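Local coordinates for Low molecular weight phosphotyrosine protein phosphatase (Vibrio cholerae, PDB 6U1P), which probably removes phosphate from protein tyrosine residues, as a low molecular weight phosphotyrosine protein phosphatase, at residues S41-P52 against M68-T76. Numbering follows the deposited sequence.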
loop_
_atom_site.group_PDB
_atom_site.type_symbol
_atom_site.label_atom_id
_atom_site.label_comp_id
_atom_site.label_asym_id
_atom_site.label_seq_id
_atom_site.Cartn_x
_atom_site.Cartn_y
_atom_site.Cartn_z
ATOM N N SER B 41 -18.443 9.381 -7.085
ATOM C CA SER B 41 -18.032 8.550 -5.974
ATOM C C SER B 41 -17.875 9.425 -4.738
ATOM O O SER B 41 -17.725 10.648 -4.827
ATOM C CB SER B 41 -16.723 7.810 -6.273
ATOM O OG SER B 41 -15.659 8.723 -6.386
ATOM N N ALA B 42 -17.915 8.779 -3.574
ATOM C CA ALA B 42 -17.825 9.481 -2.298
ATOM C C ALA B 42 -17.466 8.472 -1.215
ATOM O O ALA B 42 -17.618 7.258 -1.395
ATOM C CB ALA B 42 -19.134 10.210 -1.956
ATOM N N GLY B 43 -17.010 8.989 -0.077
ATOM C CA GLY B 43 -16.649 8.165 1.065
ATOM C C GLY B 43 -17.597 8.426 2.222
ATOM O O GLY B 43 -18.216 9.492 2.306
ATOM N N THR B 44 -17.768 7.422 3.085
ATOM C CA THR B 44 -18.586 7.649 4.268
ATOM C C THR B 44 -17.863 8.528 5.286
ATOM O O THR B 44 -18.516 9.254 6.038
ATOM C CB THR B 44 -19.023 6.315 4.899
ATOM O OG1 THR B 44 -17.891 5.462 5.113
ATOM C CG2 THR B 44 -20.043 5.588 4.012
ATOM N N LEU B 45 -16.532 8.503 5.316
ATOM C CA LEU B 45 -15.770 9.165 6.370
ATOM C C LEU B 45 -14.949 10.318 5.804
ATOM O O LEU B 45 -14.331 10.186 4.744
ATOM C CB LEU B 45 -14.889 8.153 7.103
ATOM C CG LEU B 45 -14.145 8.535 8.385
ATOM C CD1 LEU B 45 -12.817 9.254 8.145
ATOM C CD2 LEU B 45 -15.066 9.416 9.241
ATOM N N LYS B 46 -14.976 11.456 6.502
ATOM C CA LYS B 46 -14.195 12.637 6.145
ATOM C C LYS B 46 -12.709 12.337 6.270
ATOM O O LYS B 46 -12.174 12.255 7.380
ATOM C CB LYS B 46 -14.576 13.823 7.050
ATOM C CG LYS B 46 -13.679 15.054 6.950
ATOM C CD LYS B 46 -13.319 15.581 8.347
ATOM C CE LYS B 46 -12.931 17.060 8.320
ATOM N NZ LYS B 46 -12.181 17.546 9.530
ATOM N N THR B 47 -12.016 12.235 5.144
ATOM C CA THR B 47 -10.570 12.096 5.163
ATOM C C THR B 47 -9.923 13.453 4.932
ATOM O O THR B 47 -10.575 14.422 4.538
ATOM C CB THR B 47 -10.102 11.107 4.086
ATOM O OG1 THR B 47 -8.685 10.920 4.183
ATOM C CG2 THR B 47 -10.423 11.639 2.696
ATOM N N GLY B 48 -8.634 13.525 5.216
ATOM C CA GLY B 48 -7.989 14.789 4.962
ATOM C C GLY B 48 -7.521 14.961 3.540
ATOM O O GLY B 48 -7.036 16.035 3.170
ATOM N N LYS B 49 -7.696 13.932 2.716
ATOM C CA LYS B 49 -7.034 13.877 1.427
ATOM C C LYS B 49 -7.820 14.659 0.381
ATOM O O LYS B 49 -9.036 14.852 0.484
ATOM C CB LYS B 49 -6.855 12.425 0.981
ATOM C CG LYS B 49 -5.556 11.779 1.432
ATOM C CD LYS B 49 -4.571 11.645 0.267
ATOM C CE LYS B 49 -4.788 10.340 -0.511
ATOM N NZ LYS B 49 -3.970 10.262 -1.762
ATOM N N THR B 50 -7.104 15.095 -0.648
ATOM C CA THR B 50 -7.687 15.860 -1.743
ATOM C C THR B 50 -7.971 15.000 -2.969
ATOM O O THR B 50 -9.047 15.119 -3.562
ATOM C CB THR B 50 -6.755 17.016 -2.137
ATOM O OG1 THR B 50 -6.614 17.919 -1.031
ATOM C CG2 THR B 50 -7.287 17.763 -3.363
ATOM N N MET B 51 -7.052 14.096 -3.317
ATOM C CA MET B 51 -7.032 13.235 -4.489
ATOM C C MET B 51 -7.032 11.775 -4.064
ATOM O O MET B 51 -6.575 11.448 -2.969
ATOM C CB MET B 51 -5.780 13.481 -5.350
ATOM C CG MET B 51 -5.774 14.754 -6.170
ATOM S SD MET B 51 -7.053 14.739 -7.437
ATOM C CE MET B 51 -8.148 15.974 -6.748
ATOM N N PRO B 52 -7.501 10.880 -4.921
ATOM C CA PRO B 52 -7.468 9.442 -4.608
ATOM C C PRO B 52 -6.044 8.905 -4.524
ATOM O O PRO B 52 -5.075 9.571 -4.879
ATOM C CB PRO B 52 -8.220 8.812 -5.783
ATOM C CG PRO B 52 -9.082 9.900 -6.314
ATOM C CD PRO B 52 -8.292 11.171 -6.129
ATOM N N MET B 68 -8.755 10.165 -14.980
ATOM C CA MET B 68 -9.000 11.588 -14.771
ATOM C C MET B 68 -10.032 11.679 -13.661
ATOM O O MET B 68 -11.117 11.131 -13.792
ATOM C CB MET B 68 -9.487 12.293 -16.030
ATOM C CG MET B 68 -10.137 13.603 -15.737
ATOM S SD MET B 68 -10.189 14.656 -17.176
ATOM C CE MET B 68 -11.345 13.786 -18.201
ATOM N N VAL B 69 -9.676 12.315 -12.549
ATOM C CA VAL B 69 -10.278 11.995 -11.257
ATOM C C VAL B 69 -10.862 13.240 -10.608
ATOM O O VAL B 69 -10.264 14.326 -10.632
ATOM C CB VAL B 69 -9.287 11.320 -10.285
ATOM C CG1 VAL B 69 -9.207 9.874 -10.608
ATOM C CG2 VAL B 69 -7.899 11.967 -10.351
ATOM N N ASN B 70 -12.031 13.068 -10.028
ATOM C CA ASN B 70 -12.599 14.107 -9.202
ATOM C C ASN B 70 -11.951 14.149 -7.818
ATOM O O ASN B 70 -11.392 13.154 -7.351
ATOM C CB ASN B 70 -14.095 13.900 -9.092
ATOM C CG ASN B 70 -14.801 14.303 -10.373
ATOM O OD1 ASN B 70 -14.807 15.479 -10.727
ATOM N ND2 ASN B 70 -15.323 13.325 -11.110
ATOM N N PRO B 71 -11.986 15.307 -7.170
ATOM C CA PRO B 71 -11.542 15.391 -5.778
ATOM C C PRO B 71 -12.329 14.437 -4.900
ATOM O O PRO B 71 -13.482 14.109 -5.180
ATOM C CB PRO B 71 -11.833 16.849 -5.397
ATOM C CG PRO B 71 -11.892 17.590 -6.702
ATOM C CD PRO B 71 -12.461 16.603 -7.680
ATOM N N VAL B 72 -11.650 13.952 -3.859
ATOM C CA VAL B 72 -12.281 13.190 -2.790
ATOM C C VAL B 72 -13.448 13.975 -2.191
ATOM O O VAL B 72 -13.333 15.178 -1.922
ATOM C CB VAL B 72 -11.224 12.872 -1.712
ATOM C CG1 VAL B 72 -11.877 12.204 -0.481
ATOM C CG2 VAL B 72 -10.091 12.023 -2.295
ATOM N N GLN B 73 -14.557 13.282 -1.916
ATOM C CA GLN B 73 -15.654 13.947 -1.222
ATOM C C GLN B 73 -16.407 12.960 -0.340
ATOM O O GLN B 73 -16.494 11.765 -0.644
ATOM C CB GLN B 73 -16.624 14.612 -2.208
ATOM C CG GLN B 73 -17.067 13.684 -3.303
ATOM C CD GLN B 73 -18.246 14.226 -4.099
ATOM O OE1 GLN B 73 -18.465 15.443 -4.165
ATOM N NE2 GLN B 73 -19.020 13.318 -4.702
ATOM N N GLN B 74 -16.974 13.476 0.741
ATOM C CA GLN B 74 -17.816 12.666 1.604
ATOM C C GLN B 74 -19.271 12.736 1.140
ATOM O O GLN B 74 -19.716 13.730 0.561
ATOM C CB GLN B 74 -17.704 13.105 3.060
ATOM C CG GLN B 74 -18.466 12.192 4.024
ATOM C CD GLN B 74 -18.377 12.647 5.479
ATOM O OE1 GLN B 74 -18.401 13.837 5.767
ATOM N NE2 GLN B 74 -18.283 11.689 6.399
ATOM N N VAL B 75 -20.002 11.644 1.377
ATOM C CA VAL B 75 -21.420 11.614 1.047
ATOM C C VAL B 75 -22.167 12.680 1.852
ATOM O O VAL B 75 -21.792 13.023 2.983
ATOM C CB VAL B 75 -22.009 10.216 1.305
ATOM C CG1 VAL B 75 -21.997 9.885 2.788
ATOM C CG2 VAL B 75 -23.423 10.126 0.760
ATOM N N THR B 76 -23.207 13.241 1.234
ATOM C CA THR B 76 -24.060 14.270 1.809
ATOM C C THR B 76 -25.516 13.810 1.799
ATOM O O THR B 76 -25.866 12.766 1.236
ATOM C CB THR B 76 -23.937 15.581 1.034
ATOM O OG1 THR B 76 -24.642 15.451 -0.206
ATOM C CG2 THR B 76 -22.475 15.893 0.749
#
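The side-chain amide of Q73 meets the backbone of S41 edge-on, while that of Q74 reaches the T44 carbonyl. Q73 NE2 donates to S41 O at 3.0 Å, with the acceptor nearly in the amide plane but the donor tilted 33° from the carbonyl plane; OE1 hydrogen-bonds a glycerol, probably from the crystallisation liquor. A chi1 of 50° sets Q73 CG between the backbone N and carbonyl carbon, and the extended chain beyond it reaches back to the S41 carbonyl. Q74 NE2 comes very close to T44 O, so that bond's length is doubtful; K46 N, a second donor, lies near NE2. Between the two amides, G43 forms a single parallel bridge with Q74: G43 N to Q73 O and V75 N to G43 O, both 2.9 Å. V72 N donates to T50 O (2.9 Å). The V72 side chain points into the loop: CG1 meets T47 CG2 at 3.5 Å, roughly at right angles, and CG2 lies 3.5 Å from M51 C. M51, bent at chi2, lays CE 3.6 Å from P71 CA. N15 bonds to Q73 N and S41 OG, the latter also held by E23, tying loop 68-76, bridged to the end of edge strand 37-43, to the C12-R18 P-loop of the low molecular weight phosphatase fold, with C12 the predicted nucleophile.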